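Local atomic coordinates of Ceg4 (Legionella pneumophila subsp. pneumophila, PDB entry 6AOK), a protein that probably acts, through this N-terminal magnesium-binding HAD-like domain, as a phosphotyrosine phosphatase that dampens activation of MAPK pathways in the eukaryotic host. Residues Y163-S168 against R190-N195; Y143-V148 against L176-G181; V106-V111 against S134-L139. One frame throughout, in Å; residues are numbered along the deposited sequence.

Contact 1 of 3, residues Y163-S168 against R190-N195; sequences YILDDS and RGYRKN. With MG (magnesium ion), chain B.
Arg190 meets Tyr163 first with its aliphatic part: CB lies over one face of the phenol ring, displaced toward the rim and 3.7 Å from Tyr163 CE2, in a CH-pi contact. Arg190 CG lies farther along the ring, near CZ and OH, and the bend at chi2 turns the rest of the chain away. On the backbone, Arg190 O accepts from Ile164 N at 3.0 Å. Gly191 turns its CA-H to Ile164 O, and the same oxygen receives Tyr192 N at 2.7 Å. Tyr192 shares a face of the sheet with Tyr163 and Leu165. Its CE2 is 3.7 Å from Tyr163 CE2, with Tyr163 CD2 in plane at its ring edge, and a single water joins the two hydroxyls; Leu165 CD2 packs alongside, pointing the same way. The pairing continues with Asp166 N on Tyr192 O at 3.1 Å.

These are neighbouring parallel strands of a beta-alpha-beta unit completed by helix 169-180, and in the HAD-like fold the metal site lies where such strands end. Arg193, bent at chi2 and chi3, curls back until NH2 reaches Asp167 O at 3.1 Å, from above the carbonyl plane and with a bent N-H angle of 138°. With CG between N and the carbonyl carbon (chi1 63°), Asp167 OD1 binds magnesium at 2.1 Å, beside the Asp18 carboxylate, the main-chain oxygen of Asp20 and three waters. Lys194 O touches Asp167 CA through a C-H...O contact, and Asn195 OD1 shares a water with Asp167 O.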
ATOM      1  N   TYR A 163      -8.362   1.146   9.156  1.00 12.42           N
ATOM      2  CA  TYR A 163      -6.967   0.792   9.456  1.00 13.37           C
ATOM      3  C   TYR A 163      -6.042   1.938   9.067  1.00 14.65           C
ATOM      4  O   TYR A 163      -6.214   2.547   8.000  1.00 15.09           O
ATOM      5  CB  TYR A 163      -6.527  -0.440   8.675  1.00 15.27           C
ATOM      6  CG  TYR A 163      -6.964  -1.694   9.372  1.00 16.95           C
ATOM      7  CD1 TYR A 163      -8.275  -2.105   9.311  1.00 19.15           C
ATOM      8  CD2 TYR A 163      -6.072  -2.454  10.088  1.00 18.64           C
ATOM      9  CE1 TYR A 163      -8.674  -3.245   9.945  1.00 21.41           C
ATOM     10  CE2 TYR A 163      -6.463  -3.580  10.731  1.00 20.19           C
ATOM     11  CZ  TYR A 163      -7.782  -3.989  10.657  1.00 23.25           C
ATOM     12  OH  TYR A 163      -8.215  -5.142  11.328  1.00 23.94           O
ATOM     13  N   ILE A 164      -5.064   2.225   9.935  1.00 14.34           N
ATOM     14  CA  ILE A 164      -4.020   3.215   9.665  1.00 13.68           C
ATOM     15  C   ILE A 164      -2.679   2.572   9.961  1.00 15.06           C
ATOM     16  O   ILE A 164      -2.444   2.145  11.094  1.00 14.18           O
ATOM     17  CB  ILE A 164      -4.172   4.478  10.513  1.00 11.78           C
ATOM     18  CG1 ILE A 164      -5.614   4.993  10.407  1.00 15.42           C
ATOM     19  CG2 ILE A 164      -3.150   5.524  10.040  1.00 10.48           C
ATOM     20  CD1 ILE A 164      -6.010   6.003  11.543  1.00 15.93           C
ATOM     21  N   LEU A 165      -1.809   2.492   8.943  1.00 14.75           N
ATOM     22  CA  LEU A 165      -0.523   1.816   9.086  1.00 13.56           C
ATOM     23  C   LEU A 165       0.547   2.736   8.566  1.00 12.86           C
ATOM     24  O   LEU A 165       0.455   3.193   7.416  1.00 13.42           O
ATOM     25  CB  LEU A 165      -0.483   0.500   8.303  1.00 14.01           C
ATOM     26  CG  LEU A 165      -1.577  -0.438   8.791  1.00 17.02           C
ATOM     27  CD1 LEU A 165      -2.669  -0.456   7.748  1.00 20.35           C
ATOM     28  CD2 LEU A 165      -1.065  -1.844   9.086  1.00 18.63           C
ATOM     29  N   ASP A 166       1.557   3.017   9.387  1.00 10.63           N
ATOM     30  CA  ASP A 166       2.666   3.844   8.886  1.00 10.85           C
ATOM     31  C   ASP A 166       3.885   3.647   9.778  1.00 11.94           C
ATOM     32  O   ASP A 166       3.765   3.608  11.008  1.00 12.43           O
ATOM     33  CB  ASP A 166       2.277   5.336   8.827  1.00 13.62           C
ATOM     34  CG  ASP A 166       3.074   6.119   7.796  1.00 15.54           C
ATOM     35  OD1 ASP A 166       4.319   5.984   7.789  1.00 15.56           O
ATOM     36  OD2 ASP A 166       2.463   6.902   6.994  1.00 16.17           O
ATOM     37  N   ASP A 167       5.063   3.529   9.158  1.00 12.62           N
ATOM     38  CA  ASP A 167       6.254   3.450   9.989  1.00 14.00           C
ATOM     39  C   ASP A 167       6.785   4.812  10.419  1.00 15.35           C
ATOM     40  O   ASP A 167       7.641   4.858  11.298  1.00 15.95           O
ATOM     41  CB  ASP A 167       7.394   2.655   9.283  1.00 15.03           C
ATOM     42  CG  ASP A 167       7.885   3.338   7.985  1.00 19.33           C
ATOM     43  OD1 ASP A 167       7.053   3.633   7.088  1.00 18.24           O
ATOM     44  OD2 ASP A 167       9.103   3.625   7.844  1.00 20.49           O
ATOM     45  N   SER A 168       6.332   5.893   9.825  1.00 13.80           N
ATOM     46  CA  SER A 168       6.779   7.212  10.226  1.00 14.53           C
ATOM     47  C   SER A 168       5.834   7.786  11.280  1.00 14.56           C
ATOM     48  O   SER A 168       4.662   7.991  10.985  1.00 13.22           O
ATOM     49  CB  SER A 168       6.814   8.135   9.006  1.00 16.28           C
ATOM     50  OG  SER A 168       6.666   9.486   9.406  1.00 19.89           O
ATOM     51  N   ARG A 190      -8.157   1.027  13.886  1.00 14.70           N
ATOM     52  CA  ARG A 190      -7.097   0.076  14.191  1.00 20.27           C
ATOM     53  C   ARG A 190      -5.826   0.713  13.641  1.00 16.70           C
ATOM     54  O   ARG A 190      -5.586   0.655  12.425  1.00 13.66           O
ATOM     55  CB  ARG A 190      -7.352  -1.282  13.533  1.00 24.32           C
ATOM     56  CG  ARG A 190      -8.649  -2.001  13.981  1.00 29.77           C
ATOM     57  CD  ARG A 190      -8.495  -2.627  15.344  1.00 36.26           C
ATOM     58  NE  ARG A 190      -9.616  -3.516  15.664  1.00 43.85           N
ATOM     59  CZ  ARG A 190     -10.748  -3.126  16.259  1.00 51.05           C
ATOM     60  NH1 ARG A 190     -10.913  -1.843  16.613  1.00 52.09           N
ATOM     61  NH2 ARG A 190     -11.712  -4.020  16.523  1.00 53.27           N
ATOM     62  N   GLY A 191      -5.033   1.320  14.519  1.00 14.46           N
ATOM     63  CA  GLY A 191      -3.859   2.069  14.106  1.00 14.92           C
ATOM     64  C   GLY A 191      -2.610   1.307  14.488  1.00 17.74           C
ATOM     65  O   GLY A 191      -2.481   0.813  15.612  1.00 17.04           O
ATOM     66  N   TYR A 192      -1.674   1.211  13.541  1.00 12.67           N
ATOM     67  CA  TYR A 192      -0.411   0.536  13.783  1.00 13.35           C
ATOM     68  C   TYR A 192       0.720   1.434  13.309  1.00 12.95           C
ATOM     69  O   TYR A 192       0.824   1.746  12.118  1.00 12.02           O
ATOM     70  CB  TYR A 192      -0.358  -0.812  13.058  1.00 17.71           C
ATOM     71  CG  TYR A 192      -1.498  -1.689  13.450  1.00 18.34           C
ATOM     72  CD1 TYR A 192      -1.457  -2.441  14.629  1.00 20.26           C
ATOM     73  CD2 TYR A 192      -2.658  -1.708  12.680  1.00 21.57           C
ATOM     74  CE1 TYR A 192      -2.500  -3.213  15.013  1.00 22.09           C
ATOM     75  CE2 TYR A 192      -3.748  -2.506  13.067  1.00 23.21           C
ATOM     76  CZ  TYR A 192      -3.633  -3.254  14.226  1.00 23.52           C
ATOM     77  OH  TYR A 192      -4.670  -4.022  14.623  1.00 27.71           O
ATOM     78  N   ARG A 193       1.575   1.786  14.228  1.00 14.97           N
ATOM     79  CA  ARG A 193       2.777   2.569  13.978  1.00 15.33           C
ATOM     80  C   ARG A 193       3.912   1.644  14.403  1.00 15.53           C
ATOM     81  O   ARG A 193       4.213   1.521  15.590  1.00 16.99           O
ATOM     82  CB  ARG A 193       2.781   3.845  14.815  1.00 14.62           C
ATOM     83  CG  ARG A 193       3.530   5.004  14.179  1.00 15.80           C
ATOM     84  CD  ARG A 193       4.987   4.650  13.930  1.00 15.30           C
ATOM     85  NE  ARG A 193       5.712   4.409  15.174  1.00 17.41           N
ATOM     86  CZ  ARG A 193       6.957   3.950  15.236  1.00 21.59           C
ATOM     87  NH1 ARG A 193       7.539   3.760  16.413  1.00 26.34           N
ATOM     88  NH2 ARG A 193       7.623   3.680  14.122  1.00 21.99           N
ATOM     89  N   LYS A 194       4.542   0.998  13.425  1.00 15.36           N
ATOM     90  CA  LYS A 194       5.577   0.014  13.686  1.00 21.53           C
ATOM     91  C   LYS A 194       6.825   0.400  12.895  1.00 20.38           C
ATOM     92  O   LYS A 194       6.749   1.126  11.903  1.00 17.20           O
ATOM     93  CB  LYS A 194       5.113  -1.410  13.299  1.00 19.52           C
ATOM     94  CG  LYS A 194       3.801  -1.832  13.901  1.00 23.06           C
ATOM     95  CD  LYS A 194       3.904  -1.789  15.381  1.00 31.00           C
ATOM     96  CE  LYS A 194       2.768  -2.542  16.026  1.00 36.78           C
ATOM     97  NZ  LYS A 194       2.938  -2.570  17.522  1.00 40.64           N
ATOM     98  N   ASN A 195       7.975  -0.101  13.328  1.00 19.01           N
ATOM     99  CA  ASN A 195       9.183  -0.004  12.519  1.00 25.70           C
ATOM    100  C   ASN A 195       9.115  -0.982  11.325  1.00 23.54           C
ATOM    101  O   ASN A 195       8.349  -1.948  11.351  1.00 21.07           O
ATOM    102  CB  ASN A 195      10.413  -0.286  13.399  1.00 29.16           C
ATOM    103  CG  ASN A 195      10.544   0.724  14.526  1.00 33.85           C
ATOM    104  OD1 ASN A 195      10.260   1.914  14.355  1.00 33.83           O
ATOM    105  ND2 ASN A 195      10.926   0.251  15.694  1.00 38.71           N
TER
HETATM  106 MG    MG B 301       7.157   4.539   5.198  1.00 12.68          MG
HETATM  107  O   HOH W   1      -6.417  -5.790  13.199  1.00 32.85           O
HETATM  108  O   HOH W   2       6.437   6.253   6.182  1.00 13.56           O
HETATM  109  O   HOH W   3      10.131   4.006  11.807  1.00 41.49           O
HETATM  110  O   HOH W   4       9.174   4.902   5.713  1.00 14.13           O
HETATM  111  O   HOH W   5       7.292   5.807   3.599  1.00 12.78           O

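Contact 2 of 3, residues Y143-V148 against L176-G181; sequences YKFNDV and LRAVKG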
ATOM      1  N   TYR A 143       1.312  15.017   1.250  1.00 13.22           N
ATOM      2  CA  TYR A 143       0.804  15.571   2.498  1.00 14.19           C
ATOM      3  C   TYR A 143      -0.294  14.614   2.941  1.00 14.47           C
ATOM      4  O   TYR A 143      -1.431  14.688   2.447  1.00 12.00           O
ATOM      5  CB  TYR A 143       0.274  16.989   2.294  1.00 15.86           C
ATOM      6  CG  TYR A 143      -0.185  17.655   3.579  1.00 16.03           C
ATOM      7  CD1 TYR A 143       0.352  17.281   4.826  1.00 14.51           C
ATOM      8  CD2 TYR A 143      -1.153  18.673   3.540  1.00 16.66           C
ATOM      9  CE1 TYR A 143      -0.049  17.920   5.999  1.00 17.48           C
ATOM     10  CE2 TYR A 143      -1.573  19.287   4.680  1.00 17.53           C
ATOM     11  CZ  TYR A 143      -1.024  18.922   5.899  1.00 19.52           C
ATOM     12  OH  TYR A 143      -1.489  19.563   6.992  1.00 21.29           O
ATOM     13  N   LYS A 144       0.057  13.693   3.854  1.00 11.14           N
ATOM     14  CA  LYS A 144      -0.866  12.610   4.165  1.00 10.36           C
ATOM     15  C   LYS A 144      -2.149  13.107   4.835  1.00 11.48           C
ATOM     16  O   LYS A 144      -3.221  12.524   4.620  1.00 11.53           O
ATOM     17  CB  LYS A 144      -0.147  11.566   5.034  1.00 11.03           C
ATOM     18  CG  LYS A 144       1.047  10.930   4.301  1.00 10.21           C
ATOM     19  CD  LYS A 144       1.311   9.463   4.761  1.00 15.28           C
ATOM     20  CE  LYS A 144       2.568   8.928   4.108  1.00 16.33           C
ATOM     21  NZ  LYS A 144       2.900   7.496   4.438  1.00 13.00           N
ATOM     22  N   PHE A 145      -2.068  14.142   5.670  1.00 12.78           N
ATOM     23  CA  PHE A 145      -3.296  14.654   6.277  1.00 13.07           C
ATOM     24  C   PHE A 145      -4.299  15.058   5.202  1.00 11.45           C
ATOM     25  O   PHE A 145      -5.479  14.715   5.285  1.00 11.54           O
ATOM     26  CB  PHE A 145      -3.032  15.854   7.194  1.00 14.17           C
ATOM     27  CG  PHE A 145      -4.321  16.475   7.710  1.00 17.89           C
ATOM     28  CD1 PHE A 145      -4.969  15.924   8.791  1.00 13.68           C
ATOM     29  CD2 PHE A 145      -4.921  17.533   7.041  1.00 16.90           C
ATOM     30  CE1 PHE A 145      -6.188  16.468   9.264  1.00 14.50           C
ATOM     31  CE2 PHE A 145      -6.123  18.070   7.470  1.00 16.29           C
ATOM     32  CZ  PHE A 145      -6.763  17.527   8.610  1.00 17.11           C
ATOM     33  N   ASN A 146      -3.850  15.816   4.191  1.00 11.54           N
ATOM     34  CA  ASN A 146      -4.794  16.280   3.175  1.00 15.64           C
ATOM     35  C   ASN A 146      -5.282  15.118   2.343  1.00 13.84           C
ATOM     36  O   ASN A 146      -6.461  15.073   1.952  1.00 14.65           O
ATOM     37  CB  ASN A 146      -4.140  17.333   2.269  1.00 19.61           C
ATOM     38  CG  ASN A 146      -4.382  18.763   2.771  1.00 27.14           C
ATOM     39  OD1 ASN A 146      -5.058  18.990   3.804  1.00 30.45           O
ATOM     40  ND2 ASN A 146      -3.810  19.744   2.056  1.00 27.95           N
ATOM     41  N   ASP A 147      -4.391  14.163   2.051  1.00 11.61           N
ATOM     42  CA  ASP A 147      -4.811  13.023   1.245  1.00 14.67           C
ATOM     43  C   ASP A 147      -5.896  12.213   1.958  1.00 12.01           C
ATOM     44  O   ASP A 147      -6.891  11.822   1.337  1.00 11.53           O
ATOM     45  CB  ASP A 147      -3.614  12.148   0.900  1.00 14.80           C
ATOM     46  CG  ASP A 147      -2.855  12.653  -0.356  1.00 21.61           C
ATOM     47  OD1 ASP A 147      -3.348  13.583  -1.035  1.00 26.45           O
ATOM     48  OD2 ASP A 147      -1.764  12.136  -0.673  1.00 24.07           O
ATOM     49  N   VAL A 148      -5.720  11.924   3.247  1.00 10.77           N
ATOM     50  CA  VAL A 148      -6.745  11.131   3.944  1.00 13.37           C
ATOM     51  C   VAL A 148      -8.008  11.976   4.184  1.00 11.19           C
ATOM     52  O   VAL A 148      -9.154  11.486   4.113  1.00 12.55           O
ATOM     53  CB  VAL A 148      -6.155  10.590   5.258  1.00 13.17           C
ATOM     54  CG1 VAL A 148      -7.215   9.884   6.142  1.00 13.13           C
ATOM     55  CG2 VAL A 148      -4.956   9.682   4.922  1.00 12.61           C
ATOM     56  N   LEU A 176      -4.006   9.781  11.377  1.00 11.60           N
ATOM     57  CA  LEU A 176      -4.899   9.575  12.526  1.00 12.38           C
ATOM     58  C   LEU A 176      -5.720  10.828  12.828  1.00 13.30           C
ATOM     59  O   LEU A 176      -6.915  10.739  13.135  1.00 12.63           O
ATOM     60  CB  LEU A 176      -4.066   9.181  13.736  1.00 14.23           C
ATOM     61  CG  LEU A 176      -4.888   8.899  14.976  1.00 16.45           C
ATOM     62  CD1 LEU A 176      -5.779   7.627  14.798  1.00 13.37           C
ATOM     63  CD2 LEU A 176      -3.929   8.758  16.181  1.00 16.92           C
ATOM     64  N   ARG A 177      -5.081  12.010  12.751  1.00 13.82           N
ATOM     65  CA  ARG A 177      -5.792  13.288  12.893  1.00 18.02           C
ATOM     66  C   ARG A 177      -6.924  13.424  11.868  1.00 12.82           C
ATOM     67  O   ARG A 177      -8.034  13.871  12.194  1.00 13.74           O
ATOM     68  CB  ARG A 177      -4.781  14.435  12.714  1.00 20.69           C
ATOM     69  CG  ARG A 177      -5.061  15.683  13.494  1.00 29.80           C
ATOM     70  CD  ARG A 177      -3.750  16.247  14.128  1.00 31.88           C
ATOM     71  NE  ARG A 177      -2.626  16.219  13.185  1.00 33.54           N
ATOM     72  CZ  ARG A 177      -1.379  15.850  13.509  1.00 32.14           C
ATOM     73  NH1 ARG A 177      -1.084  15.479  14.756  1.00 36.44           N
ATOM     74  NH2 ARG A 177      -0.427  15.837  12.593  1.00 25.43           N
ATOM     75  N   ALA A 178      -6.643  13.061  10.610  1.00 11.97           N
ATOM     76  CA  ALA A 178      -7.623  13.157   9.535  1.00 15.85           C
ATOM     77  C   ALA A 178      -8.792  12.206   9.769  1.00 12.50           C
ATOM     78  O   ALA A 178      -9.961  12.561   9.555  1.00 13.41           O
ATOM     79  CB  ALA A 178      -6.933  12.866   8.193  1.00 16.64           C
ATOM     80  N   VAL A 179      -8.490  11.002  10.247  1.00 12.07           N
ATOM     81  CA  VAL A 179      -9.535  10.011  10.474  1.00 17.55           C
ATOM     82  C   VAL A 179     -10.424  10.443  11.641  1.00 21.16           C
ATOM     83  O   VAL A 179     -11.645  10.328  11.568  1.00 14.93           O
ATOM     84  CB  VAL A 179      -8.899   8.627  10.707  1.00 12.05           C
ATOM     85  CG1 VAL A 179      -9.959   7.624  11.218  1.00 13.84           C
ATOM     86  CG2 VAL A 179      -8.287   8.088   9.407  1.00 11.20           C
ATOM     87  N   LYS A 180      -9.826  10.917  12.744  1.00 14.14           N
ATOM     88  CA  LYS A 180     -10.640  11.393  13.856  0.50 15.65           C
ATOM     89  C   LYS A 180     -11.421  12.642  13.464  1.00 16.46           C
ATOM     90  O   LYS A 180     -12.536  12.834  13.924  1.00 17.93           O
ATOM     91  CB  LYS A 180      -9.772  11.662  15.082  0.50 18.66           C
ATOM     92  CG  LYS A 180      -9.189  10.421  15.737  0.50 20.21           C
ATOM     93  CD  LYS A 180      -8.301  10.845  16.917  0.50 23.00           C
ATOM     94  CE  LYS A 180      -7.597   9.669  17.539  0.50 24.17           C
ATOM     95  NZ  LYS A 180      -8.535   8.739  18.225  0.50 25.74           N
ATOM     96  N   GLY A 181     -10.864  13.470  12.588  1.00 18.10           N
ATOM     97  CA  GLY A 181     -11.597  14.646  12.114  1.00 18.09           C
ATOM     98  C   GLY A 181     -12.707  14.324  11.142  1.00 20.37           C
ATOM     99  O   GLY A 181     -13.372  15.239  10.629  1.00 18.81           O
TER
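Around Phe145 and Ala178, whose CA atoms are 5.6 Å apart, helical segments 144-148 and 176-180 run in roughly the same direction, their axes 8.4 Å apart and crossing at -31°. The contacts are apolar, Arg177 adding only its aliphatic base at the margin, and the short methyl of Ala178 is their centre. It points toward the first helix and is touched by two residues one turn apart, Phe145 and Val148. Phe145 has CG anti to its N (chi1 174°), which swings the ring across to the second helix. There CD1 is 3.7 Å from Ala178 CB, CE1 is 3.6 Å from Ala178 CA, and the carbonyl carbon of Arg177 lies at the ring edge, near its plane. Val148 points toward the partner helix and uses one branch, CG1, for two contacts, with Ala178 CB at 3.6 Å and with Val179 CG2 at 3.9 Å.

Glu174 OE1 accepts from Phe145 N, a polar link near the start of helix 144-153. Val179 also rests on Val162 and Ile164 of strand 161-165, and Val148 reaches Val111, so the apolar seam runs on into the sheet. Two helices side by side on one face of a parallel sheet, each leading to or from strand 161-165, form a helical layer typical of the three-layered Rossmann-like core of HAD phosphatases.

Contact 3 of 3, residues V106-V111 against S134-L139; sequences VTVNIV and SKLTIL
Three backbone hydrogen bonds stitch Val108 and Ile110 to Thr137 and Leu139 in parallel register, with the strand axes 25° apart. Thr137 N gives to Val108 O at 3.0 Å; Ile110 N returns the bond to Thr137 O at 2.8 Å; and Leu139 N meets Ile110 O at 2.8 Å. Between them, the CA-H groups of Asn109 and Ile138 lean on two of these oxygens, Thr137 O and Ile110 O, and that of Val111 on Leu139 O. Where the strands diverge toward Lys135, a water takes over, accepting from Val108 N at 2.9 Å and lying close to Lys135 O.

Apolar contacts occur on both faces. On one, Leu136 CD2 is a shared point, 3.8 Å from Val108 CG1 and 3.7 Å from Ile110 CD1, and Ile110 goes on to Ile119 and Phe123 of helix 116-125. On the other, Val111 CG2 approaches Leu139 CD1 at 4.1 Å, the two side chains crossing at a slant.

Two polar side chains, Asn109 and Thr137, share this second face. They lie side by side: CG beside its own N (chi1 -56°) puts Asn109 OD1 alongside Thr137, 3.3 Å from Thr137 CB, a contact with carbon. Both ends of the amide are engaged: OD1 accepts from Arg151 NE and ND2 donates to Ile15 O of the neighbouring strand 13-17.

The chemistry thus divides by location: main-chain bonds set the register, branched aliphatic groups fill the two faces, and the one buried amide is satisfied and its flip fixed by an acceptor and a donor outside the pair.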
ATOM      1  N   VAL A 106     -13.868  -3.828   1.185  1.00 19.58           N
ATOM      2  CA  VAL A 106     -12.651  -3.274   1.762  1.00 17.55           C
ATOM      3  C   VAL A 106     -12.073  -2.277   0.768  1.00 21.70           C
ATOM      4  O   VAL A 106     -11.797  -2.635  -0.383  1.00 25.48           O
ATOM      5  CB  VAL A 106     -11.614  -4.363   2.069  1.00 17.12           C
ATOM      6  CG1 VAL A 106     -10.362  -3.694   2.647  1.00 17.16           C
ATOM      7  CG2 VAL A 106     -12.188  -5.335   3.055  1.00 18.84           C
ATOM      8  N   THR A 107     -11.901  -1.035   1.187  1.00 18.36           N
ATOM      9  CA  THR A 107     -11.280  -0.034   0.327  1.00 17.43           C
ATOM     10  C   THR A 107      -9.829   0.165   0.743  1.00 15.81           C
ATOM     11  O   THR A 107      -9.546   0.485   1.896  1.00 16.47           O
ATOM     12  CB  THR A 107     -12.048   1.283   0.389  1.00 19.51           C
ATOM     13  OG1 THR A 107     -13.397   1.046  -0.050  1.00 21.23           O
ATOM     14  CG2 THR A 107     -11.385   2.311  -0.519  1.00 21.16           C
ATOM     15  N   VAL A 108      -8.908  -0.040  -0.192  1.00 12.86           N
ATOM     16  CA  VAL A 108      -7.479  -0.003   0.086  1.00 14.63           C
ATOM     17  C   VAL A 108      -6.905   1.282  -0.489  1.00 14.52           C
ATOM     18  O   VAL A 108      -6.851   1.452  -1.715  1.00 16.09           O
ATOM     19  CB  VAL A 108      -6.757  -1.211  -0.503  1.00 14.39           C
ATOM     20  CG1 VAL A 108      -5.342  -1.194  -0.046  1.00 14.44           C
ATOM     21  CG2 VAL A 108      -7.435  -2.459   0.000  1.00 19.49           C
ATOM     22  N   ASN A 109      -6.468   2.179   0.394  1.00 11.86           N
ATOM     23  CA  ASN A 109      -5.810   3.420   0.011  1.00 12.51           C
ATOM     24  C   ASN A 109      -4.367   3.322   0.457  1.00 11.75           C
ATOM     25  O   ASN A 109      -4.095   3.203   1.651  1.00 13.48           O
ATOM     26  CB  ASN A 109      -6.435   4.636   0.680  1.00 12.20           C
ATOM     27  CG  ASN A 109      -7.931   4.753   0.403  1.00 14.11           C
ATOM     28  OD1 ASN A 109      -8.337   5.175  -0.703  1.00 12.78           O
ATOM     29  ND2 ASN A 109      -8.767   4.388   1.391  1.00 14.69           N
ATOM     30  N   ILE A 110      -3.459   3.488  -0.476  1.00  8.75           N
ATOM     31  CA  ILE A 110      -2.048   3.626  -0.151  1.00  9.79           C
ATOM     32  C   ILE A 110      -1.702   5.112  -0.204  1.00 11.75           C
ATOM     33  O   ILE A 110      -1.964   5.783  -1.204  1.00 12.85           O
ATOM     34  CB  ILE A 110      -1.182   2.827  -1.126  1.00 13.50           C
ATOM     35  CG1 ILE A 110      -1.539   1.335  -1.031  1.00 12.98           C
ATOM     36  CG2 ILE A 110       0.336   3.098  -0.795  1.00 11.14           C
ATOM     37  CD1 ILE A 110      -0.774   0.460  -2.075  1.00 17.30           C
ATOM     38  N   VAL A 111      -1.156   5.638   0.876  1.00  9.64           N
ATOM     39  CA  VAL A 111      -0.875   7.064   0.983  1.00 10.09           C
ATOM     40  C   VAL A 111       0.631   7.202   1.128  1.00  9.23           C
ATOM     41  O   VAL A 111       1.215   6.663   2.071  1.00 10.34           O
ATOM     42  CB  VAL A 111      -1.596   7.676   2.194  1.00 11.02           C
ATOM     43  CG1 VAL A 111      -1.496   9.184   2.180  1.00 10.38           C
ATOM     44  CG2 VAL A 111      -3.129   7.169   2.278  1.00 11.62           C
ATOM     45  N   SER A 134      -6.002  -2.600  -9.915  1.00 13.73           N
ATOM     46  CA  SER A 134      -6.999  -1.553 -10.169  1.00 15.11           C
ATOM     47  C   SER A 134      -7.874  -1.282  -8.945  1.00 16.99           C
ATOM     48  O   SER A 134      -8.619  -0.299  -8.941  1.00 18.53           O
ATOM     49  CB  SER A 134      -7.866  -1.932 -11.332  1.00 16.90           C
ATOM     50  OG  SER A 134      -8.858  -2.902 -10.988  1.00 19.41           O
ATOM     51  N   LYS A 135      -7.805  -2.098  -7.907  1.00 16.70           N
ATOM     52  CA  LYS A 135      -8.613  -1.766  -6.747  1.00 16.62           C
ATOM     53  C   LYS A 135      -7.850  -0.957  -5.727  1.00 15.84           C
ATOM     54  O   LYS A 135      -8.426  -0.587  -4.701  1.00 17.18           O
ATOM     55  CB  LYS A 135      -9.179  -3.026  -6.089  1.00 17.43           C
ATOM     56  CG  LYS A 135      -9.824  -3.971  -7.069  1.00 21.48           C
ATOM     57  CD  LYS A 135     -11.243  -3.608  -7.365  1.00 27.48           C
ATOM     58  CE  LYS A 135     -11.824  -4.489  -8.536  1.00 34.75           C
ATOM     59  NZ  LYS A 135     -11.833  -5.989  -8.244  1.00 39.18           N
ATOM     60  N   LEU A 136      -6.579  -0.689  -5.971  1.00 11.49           N
ATOM     61  CA  LEU A 136      -5.814   0.204  -5.139  1.00 12.30           C
ATOM     62  C   LEU A 136      -6.166   1.646  -5.470  1.00 15.13           C
ATOM     63  O   LEU A 136      -6.306   1.996  -6.642  1.00 14.35           O
ATOM     64  CB  LEU A 136      -4.328   0.018  -5.411  1.00 11.25           C
ATOM     65  CG  LEU A 136      -3.734  -1.295  -4.980  1.00 12.69           C
ATOM     66  CD1 LEU A 136      -2.324  -1.278  -5.529  1.00 12.95           C
ATOM     67  CD2 LEU A 136      -3.677  -1.338  -3.466  1.00 14.94           C
ATOM     68  N   THR A 137      -6.273   2.486  -4.435  1.00  9.77           N
ATOM     69  CA  THR A 137      -6.331   3.946  -4.587  1.00 11.99           C
ATOM     70  C   THR A 137      -4.992   4.434  -4.057  1.00 12.22           C
ATOM     71  O   THR A 137      -4.660   4.201  -2.901  1.00 15.07           O
ATOM     72  CB  THR A 137      -7.496   4.555  -3.794  1.00 14.37           C
ATOM     73  OG1 THR A 137      -8.735   4.121  -4.358  1.00 15.66           O
ATOM     74  CG2 THR A 137      -7.481   6.122  -3.785  1.00 13.72           C
ATOM     75  N   ILE A 138      -4.209   5.074  -4.899  1.00 10.21           N
ATOM     76  CA  ILE A 138      -2.871   5.492  -4.514  1.00 10.88           C
ATOM     77  C   ILE A 138      -2.915   6.999  -4.427  1.00 12.25           C
ATOM     78  O   ILE A 138      -3.201   7.672  -5.434  1.00 11.76           O
ATOM     79  CB  ILE A 138      -1.814   5.005  -5.518  1.00 11.21           C
ATOM     80  CG1 ILE A 138      -1.879   3.475  -5.597  1.00 14.41           C
ATOM     81  CG2 ILE A 138      -0.357   5.466  -5.072  1.00  9.55           C
ATOM     82  CD1 ILE A 138      -0.923   2.882  -6.605  1.00 17.01           C
ATOM     83  N   LEU A 139      -2.654   7.524  -3.219  1.00 12.07           N
ATOM     84  CA  LEU A 139      -2.718   8.962  -2.924  1.00 11.62           C
ATOM     85  C   LEU A 139      -1.285   9.425  -2.717  1.00 13.76           C
ATOM     86  O   LEU A 139      -0.648   9.004  -1.753  1.00 11.47           O
ATOM     87  CB  LEU A 139      -3.570   9.190  -1.680  1.00  9.01           C
ATOM     88  CG  LEU A 139      -4.996   8.619  -1.881  1.00 12.81           C
ATOM     89  CD1 LEU A 139      -5.718   8.573  -0.579  1.00 17.35           C
ATOM     90  CD2 LEU A 139      -5.833   9.392  -2.975  1.00 15.23           C
TER
HETATM   91  O   HOH W   6      -9.725  -1.619  -2.534  1.00 18.45           O

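Contacts 1 and 3 lie toward opposite margins of one parallel five-stranded sheet, ordered 136-139, 106-111, 13-17, 161-165, 189-192; their centres are 16 Å apart, separated by the central strand leading to Asp18. Contact 3 closes first along the chain, while contacts 1 and 2 interleave. Contact 2, 13 Å from contact 1 and 15 Å from contact 3, packs on the sheet between them. Lys144, from segment 143-148 though not itself in the helix interface, links that helix to the other two: NZ pairs with Asp166 OD2 at 2.7 Å, bonds Val111 O and salt-bridges Asp18. It thus draws helix 144-153 to the C-terminal strand ends at the magnesium site, probably helping to place Asp18.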